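Local coordinates for regulatory Subunit of Protein Kinase A (cAMP-dependent) from Euglena gracilis (Euglena gracilis, PDB 6RSX) that binds cyclic AMP in each of two cyclic nucleotide-binding domains and, as a regulatory subunit, probably restrains the protein kinase A catalytic subunit, at residues C89-Q94 against R124-Q129; P186-D191 against E253-C258; M238-N243 against L261-F266. All coordinates share one frame; numbering follows the deposited sequence. Where two conformers were deposited one is given.

Contact 1: residues C89-Q94 against R124-Q129; sequences CNILIQ and RAASVQ. With CMP (adenosine-3',5'-cyclic-monophosphate), chain B.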
loop_
_atom_site.group_PDB
_atom_site.type_symbol
_atom_site.label_atom_id
_atom_site.label_comp_id
_atom_site.label_asym_id
_atom_site.label_seq_id
_atom_site.Cartn_x
_atom_site.Cartn_y
_atom_site.Cartn_z
ATOM N N CYS A 89 10.117 13.605 -5.813
ATOM C CA CYS A 89 9.128 14.484 -6.438
ATOM C C CYS A 89 8.179 15.007 -5.379
ATOM O O CYS A 89 7.839 14.284 -4.432
ATOM C CB CYS A 89 8.272 13.749 -7.532
ATOM S SG CYS A 89 9.196 13.259 -8.987
ATOM N N ASN A 90 7.741 16.253 -5.526
ATOM C CA ASN A 90 6.716 16.810 -4.654
ATOM C C ASN A 90 5.351 16.681 -5.313
ATOM O O ASN A 90 5.199 17.004 -6.494
ATOM C CB ASN A 90 6.983 18.280 -4.337
ATOM C CG ASN A 90 8.132 18.434 -3.295
ATOM O OD1 ASN A 90 8.480 17.477 -2.619
ATOM N ND2 ASN A 90 8.722 19.608 -3.219
ATOM N N ILE A 91 4.376 16.250 -4.527
ATOM C CA ILE A 91 2.968 16.241 -4.919
ATOM C C ILE A 91 2.372 17.556 -4.436
ATOM O O ILE A 91 2.384 17.851 -3.229
ATOM C CB ILE A 91 2.220 15.054 -4.297
ATOM C CG1 ILE A 91 2.892 13.727 -4.645
ATOM C CG2 ILE A 91 0.734 15.099 -4.694
ATOM C CD1 ILE A 91 3.092 13.464 -6.171
ATOM N N LEU A 92 1.877 18.361 -5.374
ATOM C CA LEU A 92 1.318 19.683 -5.091
ATOM C C LEU A 92 -0.132 19.726 -5.561
ATOM O O LEU A 92 -0.435 19.297 -6.680
ATOM C CB LEU A 92 2.122 20.781 -5.806
ATOM C CG LEU A 92 3.621 20.761 -5.492
ATOM C CD1 LEU A 92 4.443 21.292 -6.608
ATOM C CD2 LEU A 92 3.789 21.624 -4.281
ATOM N N ILE A 93 -1.030 20.238 -4.726
ATOM C CA ILE A 93 -2.441 20.283 -5.094
ATOM C C ILE A 93 -2.995 21.683 -4.844
ATOM O O ILE A 93 -2.894 22.216 -3.736
ATOM C CB ILE A 93 -3.268 19.221 -4.355
ATOM C CG1 ILE A 93 -2.708 17.820 -4.666
ATOM C CG2 ILE A 93 -4.789 19.345 -4.744
ATOM C CD1 ILE A 93 -3.388 16.683 -3.845
ATOM N N GLN A 94 -3.587 22.270 -5.886
ATOM C CA GLN A 94 -4.293 23.541 -5.754
ATOM C C GLN A 94 -5.743 23.280 -5.397
ATOM O O GLN A 94 -6.349 22.313 -5.882
ATOM C CB GLN A 94 -4.284 24.295 -7.111
ATOM C CG GLN A 94 -2.899 24.586 -7.645
ATOM C CD GLN A 94 -2.958 24.774 -9.122
ATOM O OE1 GLN A 94 -2.531 23.899 -9.879
ATOM N NE2 GLN A 94 -3.502 25.912 -9.556
ATOM N N ARG A 124 -5.666 15.473 -14.427
ATOM C CA ARG A 124 -4.735 15.199 -13.290
ATOM C C ARG A 124 -5.193 15.871 -12.000
ATOM O O ARG A 124 -5.521 17.067 -11.962
ATOM C CB ARG A 124 -3.321 15.701 -13.618
ATOM C CG ARG A 124 -2.594 15.099 -14.831
ATOM C CD ARG A 124 -2.493 13.568 -14.771
ATOM N NE ARG A 124 -1.614 13.079 -15.831
ATOM C CZ ARG A 124 -1.274 11.809 -15.956
ATOM N NH1 ARG A 124 -1.753 10.925 -15.071
ATOM N NH2 ARG A 124 -0.418 11.451 -16.933
ATOM N N ALA A 125 -5.116 15.133 -10.875
ATOM C CA ALA A 125 -5.535 15.649 -9.568
ATOM C C ALA A 125 -4.438 16.419 -8.802
ATOM O O ALA A 125 -4.720 17.029 -7.767
ATOM C CB ALA A 125 -6.049 14.481 -8.687
ATOM N N ALA A 126 -3.201 16.387 -9.280
ATOM C CA ALA A 126 -2.098 17.027 -8.592
ATOM C C ALA A 126 -1.044 17.345 -9.628
ATOM O O ALA A 126 -0.964 16.687 -10.674
ATOM C CB ALA A 126 -1.544 16.083 -7.506
ATOM N N SER A 127 -0.218 18.339 -9.312
ATOM C CA SER A 127 1.036 18.513 -10.017
ATOM C C SER A 127 2.111 17.640 -9.367
ATOM O O SER A 127 2.101 17.418 -8.144
ATOM C CB SER A 127 1.467 19.978 -9.966
ATOM O OG SER A 127 0.494 20.847 -10.607
ATOM N N VAL A 128 3.074 17.204 -10.165
ATOM C CA VAL A 128 4.205 16.417 -9.640
ATOM C C VAL A 128 5.484 17.083 -10.117
ATOM O O VAL A 128 5.746 17.138 -11.332
ATOM C CB VAL A 128 4.154 14.956 -10.102
ATOM C CG1 VAL A 128 5.303 14.134 -9.456
ATOM C CG2 VAL A 128 2.806 14.347 -9.772
ATOM N N GLN A 129 6.277 17.600 -9.173
ATOM C CA GLN A 129 7.445 18.410 -9.515
ATOM C C GLN A 129 8.722 17.713 -9.076
ATOM O O GLN A 129 8.819 17.282 -7.922
ATOM C CB GLN A 129 7.348 19.781 -8.841
ATOM C CG GLN A 129 8.519 20.669 -9.174
ATOM C CD GLN A 129 8.329 22.087 -8.649
ATOM O OE1 GLN A 129 7.671 22.289 -7.642
ATOM N NE2 GLN A 129 8.878 23.072 -9.358
HETATM P P CMP B . -3.385 11.631 -11.508
HETATM O O1P CMP B . -3.456 10.903 -12.893
HETATM O O2P CMP B . -4.500 12.407 -10.942
HETATM O "O5'" CMP B . -2.188 12.704 -11.563
HETATM C "C5'" CMP B . -1.595 13.205 -10.366
HETATM C "C4'" CMP B . -1.237 12.015 -9.526
HETATM O "O4'" CMP B . -0.715 12.332 -8.229
HETATM C "C3'" CMP B . -2.417 11.139 -9.192
HETATM O "O3'" CMP B . -2.921 10.481 -10.332
HETATM C "C2'" CMP B . -1.851 10.221 -8.104
HETATM O "O2'" CMP B . -1.177 9.141 -8.729
HETATM C "C1'" CMP B . -0.811 11.158 -7.427
HETATM N N9 CMP B . -1.168 11.579 -6.077
HETATM C C8 CMP B . -0.330 11.522 -4.984
HETATM N N7 CMP B . -0.964 12.039 -3.948
HETATM C C5 CMP B . -2.192 12.373 -4.367
HETATM C C6 CMP B . -3.220 12.914 -3.644
HETATM N N6 CMP B . -3.317 13.290 -2.254
HETATM N N1 CMP B . -4.386 13.161 -4.198
HETATM C C2 CMP B . -4.524 12.907 -5.535
HETATM N N3 CMP B . -3.513 12.352 -6.281
HETATM C C4 CMP B . -2.331 12.102 -5.677
HETATM O O HOH W 1 8.124 21.696 -5.130
HETATM O O HOH W 2 -1.014 21.928 -8.716
#

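Contact 2: residues P186-D191 against E253-C258; sequences PCTFKD and EGVSHC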
loop_
_atom_site.group_PDB
_atom_site.type_symbol
_atom_site.label_atom_id
_atom_site.label_comp_id
_atom_site.label_asym_id
_atom_site.label_seq_id
_atom_site.Cartn_x
_atom_site.Cartn_y
_atom_site.Cartn_z
ATOM N N PRO A 186 -6.164 -9.931 0.932
ATOM C CA PRO A 186 -7.163 -10.760 1.623
ATOM C C PRO A 186 -6.545 -12.054 2.137
ATOM O O PRO A 186 -5.685 -12.649 1.483
ATOM C CB PRO A 186 -8.202 -11.039 0.539
ATOM C CG PRO A 186 -7.404 -10.938 -0.748
ATOM C CD PRO A 186 -6.437 -9.825 -0.513
ATOM N N CYS A 187 -6.971 -12.484 3.326
ATOM C CA CYS A 187 -6.547 -13.784 3.830
ATOM C C CYS A 187 -7.681 -14.412 4.627
ATOM O O CYS A 187 -8.434 -13.711 5.310
ATOM C CB CYS A 187 -5.274 -13.678 4.684
ATOM S SG CYS A 187 -5.178 -12.191 5.701
ATOM N N THR A 188 -7.811 -15.731 4.502
ATOM C CA THR A 188 -8.872 -16.514 5.124
ATOM C C THR A 188 -8.238 -17.471 6.121
ATOM O O THR A 188 -7.191 -18.061 5.840
ATOM C CB THR A 188 -9.675 -17.300 4.084
ATOM O OG1 THR A 188 -10.279 -16.386 3.157
ATOM C CG2 THR A 188 -10.775 -18.138 4.747
ATOM N N PHE A 189 -8.861 -17.601 7.293
ATOM C CA PHE A 189 -8.314 -18.431 8.366
ATOM C C PHE A 189 -9.368 -19.400 8.878
ATOM O O PHE A 189 -10.501 -18.997 9.166
ATOM C CB PHE A 189 -7.789 -17.559 9.497
ATOM C CG PHE A 189 -6.631 -16.703 9.088
ATOM C CD1 PHE A 189 -5.401 -17.268 8.821
ATOM C CD2 PHE A 189 -6.780 -15.331 8.964
ATOM C CE1 PHE A 189 -4.334 -16.491 8.432
ATOM C CE2 PHE A 189 -5.699 -14.538 8.581
ATOM C CZ PHE A 189 -4.484 -15.122 8.305
ATOM N N LYS A 190 -8.990 -20.672 8.978
ATOM C CA LYS A 190 -9.880 -21.722 9.445
ATOM C C LYS A 190 -9.839 -21.823 10.970
ATOM O O LYS A 190 -8.930 -21.316 11.632
ATOM C CB LYS A 190 -9.489 -23.059 8.820
ATOM C CG LYS A 190 -8.071 -23.462 9.168
ATOM C CD LYS A 190 -7.696 -24.842 8.641
ATOM C CE LYS A 190 -6.282 -25.220 9.094
ATOM N NZ LYS A 190 -5.885 -26.611 8.728
ATOM N N ASP A 191 -10.847 -22.484 11.525
ATOM C CA ASP A 191 -10.898 -22.673 12.972
ATOM C C ASP A 191 -9.571 -23.212 13.501
ATOM O O ASP A 191 -8.988 -24.141 12.934
ATOM C CB ASP A 191 -12.044 -23.622 13.334
ATOM C CG ASP A 191 -12.241 -23.758 14.847
ATOM O OD1 ASP A 191 -12.147 -22.727 15.550
ATOM O OD2 ASP A 191 -12.512 -24.885 15.329
ATOM N N GLU A 253 -10.819 -18.310 15.685
ATOM C CA GLU A 253 -11.854 -19.066 16.385
ATOM C C GLU A 253 -13.001 -19.173 15.391
ATOM O O GLU A 253 -13.717 -18.194 15.146
ATOM C CB GLU A 253 -12.264 -18.376 17.688
ATOM C CG GLU A 253 -13.361 -19.098 18.463
ATOM C CD GLU A 253 -12.816 -20.103 19.476
ATOM O OE1 GLU A 253 -12.050 -21.020 19.086
ATOM O OE2 GLU A 253 -13.150 -19.968 20.671
ATOM N N GLY A 254 -13.156 -20.348 14.801
ATOM C CA GLY A 254 -14.005 -20.457 13.639
ATOM C C GLY A 254 -13.297 -19.852 12.446
ATOM O O GLY A 254 -12.114 -19.527 12.502
ATOM N N VAL A 255 -14.046 -19.700 11.352
ATOM C CA VAL A 255 -13.504 -19.124 10.126
ATOM C C VAL A 255 -13.480 -17.607 10.252
ATOM O O VAL A 255 -14.446 -16.985 10.718
ATOM C CB VAL A 255 -14.327 -19.571 8.911
ATOM C CG1 VAL A 255 -13.875 -18.818 7.660
ATOM C CG2 VAL A 255 -14.179 -21.071 8.728
ATOM N N SER A 256 -12.367 -17.006 9.852
ATOM C CA SER A 256 -12.204 -15.564 9.906
ATOM C C SER A 256 -11.680 -15.079 8.568
ATOM O O SER A 256 -10.879 -15.761 7.919
ATOM C CB SER A 256 -11.232 -15.147 11.009
ATOM O OG SER A 256 -11.795 -15.448 12.265
ATOM N N HIS A 257 -12.122 -13.887 8.174
ATOM C CA HIS A 257 -11.622 -13.230 6.971
ATOM C C HIS A 257 -10.950 -11.928 7.350
ATOM O O HIS A 257 -11.533 -11.099 8.065
ATOM C CB HIS A 257 -12.735 -12.974 5.966
ATOM C CG HIS A 257 -13.391 -14.224 5.511
ATOM N ND1 HIS A 257 -14.530 -14.715 6.104
ATOM C CD2 HIS A 257 -13.053 -15.104 4.539
ATOM C CE1 HIS A 257 -14.877 -15.841 5.506
ATOM N NE2 HIS A 257 -14.001 -16.095 4.550
ATOM N N CYS A 258 -9.716 -11.771 6.901
ATOM C CA CYS A 258 -8.905 -10.626 7.247
ATOM C C CYS A 258 -8.361 -9.991 5.979
ATOM O O CYS A 258 -8.486 -10.524 4.870
ATOM C CB CYS A 258 -7.744 -11.026 8.156
ATOM S SG CYS A 258 -8.310 -11.629 9.783
#

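Contact 3: residues M238-N243 against L261-F266; sequences MSLMFN and LDRESF. With CMP (adenosine-3',5'-cyclic-monophosphate), chain C.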
loop_
_atom_site.group_PDB
_atom_site.type_symbol
_atom_site.label_atom_id
_atom_site.label_comp_id
_atom_site.label_asym_id
_atom_site.label_seq_id
_atom_site.Cartn_x
_atom_site.Cartn_y
_atom_site.Cartn_z
ATOM N N MET A 238 2.622 -4.479 16.987
ATOM C CA MET A 238 3.728 -4.141 17.880
ATOM C C MET A 238 5.050 -4.718 17.377
ATOM O O MET A 238 6.080 -4.031 17.399
ATOM C CB MET A 238 3.400 -4.592 19.299
ATOM C CG MET A 238 2.339 -3.684 19.931
ATOM S SD MET A 238 2.263 -3.939 21.710
ATOM C CE MET A 238 1.918 -5.697 21.636
ATOM N N SER A 239 5.037 -5.955 16.877
ATOM C CA SER A 239 6.263 -6.516 16.327
ATOM C C SER A 239 6.790 -5.653 15.193
ATOM O O SER A 239 8.003 -5.489 15.032
ATOM C CB SER A 239 6.026 -7.948 15.844
ATOM O OG SER A 239 4.895 -8.031 14.975
ATOM N N LEU A 240 5.887 -5.088 14.390
ATOM C CA LEU A 240 6.341 -4.312 13.253
ATOM C C LEU A 240 6.760 -2.913 13.663
ATOM O O LEU A 240 7.744 -2.388 13.136
ATOM C CB LEU A 240 5.239 -4.264 12.189
ATOM C CG LEU A 240 4.840 -5.607 11.575
ATOM C CD1 LEU A 240 3.742 -5.399 10.511
ATOM C CD2 LEU A 240 6.031 -6.344 10.995
ATOM N N MET A 241 6.034 -2.284 14.595
ATOM C CA MET A 241 6.335 -0.896 14.940
ATOM C C MET A 241 7.650 -0.779 15.704
ATOM O O MET A 241 8.374 0.216 15.559
ATOM C CB MET A 241 5.193 -0.289 15.755
ATOM C CG MET A 241 3.893 -0.190 14.988
ATOM S SD MET A 241 2.495 0.370 15.957
ATOM C CE MET A 241 2.839 2.127 16.085
ATOM N N PHE A 242 7.972 -1.779 16.525
ATOM C CA PHE A 242 9.121 -1.720 17.425
ATOM C C PHE A 242 10.172 -2.767 17.088
ATOM O O PHE A 242 11.122 -2.953 17.862
ATOM C CB PHE A 242 8.662 -1.885 18.871
ATOM C CG PHE A 242 7.520 -0.996 19.236
ATOM C CD1 PHE A 242 7.621 0.375 19.081
ATOM C CD2 PHE A 242 6.345 -1.529 19.739
ATOM C CE1 PHE A 242 6.569 1.202 19.409
ATOM C CE2 PHE A 242 5.286 -0.703 20.072
ATOM C CZ PHE A 242 5.401 0.664 19.909
ATOM N N ASN A 243 10.020 -3.456 15.960
ATOM C CA ASN A 243 10.959 -4.477 15.498
ATOM C C ASN A 243 11.339 -5.435 16.631
ATOM O O ASN A 243 12.482 -5.506 17.080
ATOM C CB ASN A 243 12.209 -3.836 14.889
ATOM C CG ASN A 243 12.910 -4.759 13.918
ATOM O OD1 ASN A 243 12.695 -5.975 13.927
ATOM N ND2 ASN A 243 13.751 -4.188 13.067
ATOM N N LEU A 261 -1.316 -6.323 5.761
ATOM C CA LEU A 261 -0.220 -5.542 5.200
ATOM C C LEU A 261 1.079 -6.233 5.564
ATOM O O LEU A 261 1.290 -6.581 6.742
ATOM C CB LEU A 261 -0.207 -4.114 5.743
ATOM C CG LEU A 261 -1.377 -3.197 5.465
ATOM C CD1 LEU A 261 -1.131 -1.880 6.162
ATOM C CD2 LEU A 261 -1.503 -3.004 3.907
ATOM N N ASP A 262 1.947 -6.434 4.570
ATOM C CA ASP A 262 3.253 -6.985 4.911
ATOM C C ASP A 262 4.133 -5.897 5.527
ATOM O O ASP A 262 3.798 -4.713 5.514
ATOM C CB ASP A 262 3.903 -7.657 3.685
ATOM C CG ASP A 262 4.383 -6.666 2.620
ATOM O OD1 ASP A 262 4.513 -5.452 2.885
ATOM O OD2 ASP A 262 4.632 -7.126 1.480
ATOM N N ARG A 263 5.259 -6.314 6.118
ATOM C CA ARG A 263 6.084 -5.378 6.882
ATOM C C ARG A 263 6.423 -4.118 6.081
ATOM O O ARG A 263 6.343 -2.993 6.595
ATOM C CB ARG A 263 7.366 -6.064 7.338
ATOM C CG ARG A 263 8.312 -5.114 8.010
ATOM C CD ARG A 263 9.618 -5.789 8.402
ATOM N NE ARG A 263 9.419 -6.993 9.205
ATOM C CZ ARG A 263 9.428 -7.027 10.540
ATOM N NH1 ARG A 263 9.249 -8.183 11.172
ATOM N NH2 ARG A 263 9.613 -5.911 11.248
ATOM N N GLU A 264 6.845 -4.299 4.829
ATOM C CA GLU A 264 7.236 -3.166 3.983
ATOM C C GLU A 264 6.071 -2.195 3.761
ATOM O O GLU A 264 6.228 -0.978 3.897
ATOM C CB GLU A 264 7.781 -3.696 2.653
ATOM C CG GLU A 264 8.346 -2.641 1.709
ATOM C CD GLU A 264 8.777 -3.215 0.343
ATOM O OE1 GLU A 264 8.347 -4.321 -0.040
ATOM O OE2 GLU A 264 9.556 -2.557 -0.370
ATOM N N SER A 265 4.882 -2.723 3.443
ATOM C CA SER A 265 3.703 -1.880 3.232
ATOM C C SER A 265 3.226 -1.248 4.527
ATOM O O SER A 265 2.846 -0.072 4.547
ATOM C CB SER A 265 2.560 -2.702 2.635
ATOM O OG SER A 265 2.868 -3.147 1.338
ATOM N N PHE A 266 3.192 -2.025 5.614
ATOM C CA PHE A 266 2.841 -1.445 6.906
ATOM C C PHE A 266 3.712 -0.227 7.206
ATOM O O PHE A 266 3.212 0.863 7.514
ATOM C CB PHE A 266 2.967 -2.506 8.005
ATOM C CG PHE A 266 2.642 -1.988 9.368
ATOM C CD1 PHE A 266 1.324 -1.814 9.749
ATOM C CD2 PHE A 266 3.655 -1.663 10.260
ATOM C CE1 PHE A 266 1.010 -1.338 11.011
ATOM C CE2 PHE A 266 3.360 -1.179 11.516
ATOM C CZ PHE A 266 2.035 -1.010 11.898
HETATM P P CMP C . 2.161 -8.340 18.189
HETATM O O1P CMP C . 2.937 -7.946 16.802
HETATM O O2P CMP C . 2.987 -8.366 19.415
HETATM O "O5'" CMP C . 1.610 -9.826 18.013
HETATM C "C5'" CMP C . 0.537 -10.277 18.848
HETATM C "C4'" CMP C . -0.500 -9.187 18.897
HETATM O "O4'" CMP C . -1.618 -9.428 19.768
HETATM C "C3'" CMP C . -0.043 -7.825 19.347
HETATM O "O3'" CMP C . 0.919 -7.240 18.472
HETATM C "C2'" CMP C . -1.364 -7.079 19.440
HETATM O "O2'" CMP C . -1.745 -6.646 18.119
HETATM C "C1'" CMP C . -2.331 -8.214 19.855
HETATM N N9 CMP C . -2.917 -8.044 21.188
HETATM C C8 CMP C . -4.230 -8.019 21.444
HETATM N N7 CMP C . -4.382 -7.856 22.754
HETATM C C5 CMP C . -3.152 -7.812 23.295
HETATM C C6 CMP C . -2.764 -7.665 24.604
HETATM N N6 CMP C . -3.539 -7.509 25.801
HETATM N N1 CMP C . -1.483 -7.625 24.917
HETATM C C2 CMP C . -0.555 -7.746 23.931
HETATM N N3 CMP C . -0.936 -7.884 22.616
HETATM C C4 CMP C . -2.239 -7.927 22.336
#

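Contact 1: residues C89-Q94 against R124-Q129
Cys89 opens the antiparallel pairing of 89-93 with 127-129, its CB set against Val128 CG1 at 3.6 Å. Asn90 and Gln129 form a hydrogen-bonded pair, each backbone N-H donating to the other's O, and a water accepting from Asn90 ND2 and donating to Gln129 OE1 joins their side chains; Asn90 OD1 turns to Thr106 and Gln129 NE2 to Gly68. Ile91 makes a non-hydrogen-bonded pair with Val128: the two side chains lie alongside, pointing the same way, with Ile91 CD1 3.7 Å from Val128 CG2. Ile91 CG2, anti to the backbone N, meets cyclic AMP N7 at 3.6 Å. Leu92 pairs with Ser127 through two backbone bonds, and its CD1 reaches the Gln129 chain. Ile93 lays CG1 on Ala126 CB at 3.5 Å, and its extended chain (chi2 174°) carries CD1 on to the N1 and N6 side of the adenine. Beyond it, Gln94 OE1 and Ser127 OG share a water; Ser127 OG also bonds to Gln74 N, and Gln94 NE2 to Ala99 O.

The turn before Ser127 grips the phosphate: Ala125 N donates to cyclic AMP O2P at 2.8 Å, and Arg124 NH1 donates to O1P, also 2.8 Å away, which lies in the guanidinium plane at its edge. Asp79 forms a salt bridge with Arg124 NH2 and so steadies the group. A leucine in place of Arg124 would take away the charged donor of O1P, and is likely to weaken the hold on the phosphate and leave Asp79 without its ion-pair mate. Arg124 is the phosphate-binding arginine of the cyclic nucleotide-binding fold.

In the sheet, 89-93 lies between 127-130 and the outermost strand 102-107, while 70-72 borders 127-130 on its other side; helix 115-120 comes between the two segments in sequence.

Contact 2: residues P186-D191 against E253-C258
An edge of the second cyclic nucleotide-binding domain's beta-roll is built here, where the outermost strand 185-189 runs antiparallel to 256-262. Cys187 pairs with Cys258 and Phe189 with Ser256, each through two backbone hydrogen bonds. The bond from Cys187 N reaches Cys258 O from well above the carbonyl plane, 45° out of it, whereas Cys258 N meets Cys187 O almost head-on.

Cys187, Phe189, Ser256 and Cys258 turn their side chains to the same face. Cys258 SG sits at the rim of the Phe189 ring, 5.2 Å from its centroid, a sulfur-aromatic contact made edge-on; Cys258 CB also approaches that rim, near Phe189 CE2. Met213, from the facing sheet of the roll, touches Phe189, Ser256 and Cys258, so this face looks into the domain interior.

Thr188 and His257, a non-hydrogen-bonded pair, stand side by side on the other face. Thr188 OG1 meets the His257 ring at its edge, 3.4 Å from CD2, and His257 ND1 bonds to Asp210.

Past the strand end, Asp191 swings its carboxylate across to the other segment, CG anti to the backbone N (chi1 -174°). Gly254 N donates to Asp191 OD1 at 2.7 Å, arriving on the anti side and 34° out of the carboxylate plane. Glu253 OE1 lies 3.9 Å from Asp191 OD1, a like-charge approach that may oppose the grip slightly, though a long, weak ion pair of Glu253 OE2 with Lys214 probably eases it.

Contact 3: residues M238-N243 against L261-F266
The nearest CA atoms, those of Leu240 and Arg263, are 6.5 Å apart, and no hydrogen bond crosses from helix 238-242 to the start of the helix at 263-266; side chains alone make the contact. Leu240 is its centre, wedged between Arg263 and Phe266. Its CD2 sits over the middle of the Arg263 guanidinium face, 3.5 Å from CZ, while CB and CD1 lean on the Phe266 ring, Leu240 CB being 3.6 Å from Phe266 CD2. The Arg263 chain, bent at chi3 (-53°), brings its flat end back over the leucine. Met241 CG arrives at the ring edge and in its plane, 3.6 Å from Phe266 CE2, the two side chains crossing at about a right angle. Asp262 is the N-cap of the second helix, its OD1 accepting from Ser265 N at 2.8 Å. One residue before Leu240, Ser239 binds cyclic AMP O1P twice, through N and, at 2.7 Å, through OG. A short helix that holds the cyclic phosphate on one side and packs on the helix after the beta-roll on the other is the helical part of the phosphate-binding cassette of a cyclic nucleotide-binding domain.

Overall arrangement
From the N terminus, contact 1 comes first and closes within the first cyclic nucleotide-binding domain, joining strand 89-93 to strand 127-130, which follows helix 115-120 and the phosphate-binding turn. It is in series with the other two, its centre about 40 Å from that of contact 2 and 29 Å from that of contact 3, across the middle of the chain. Contact 2 opens at 186-191, and the partner of that segment, 253-258, comes only after 238-243 has passed; 238-243 then meets 261-266. Contacts 2 and 3 therefore cross, sharing strand 256-262: one end of it pairs with the edge strand, and the other leads into the helix against the cyclic AMP-binding segment.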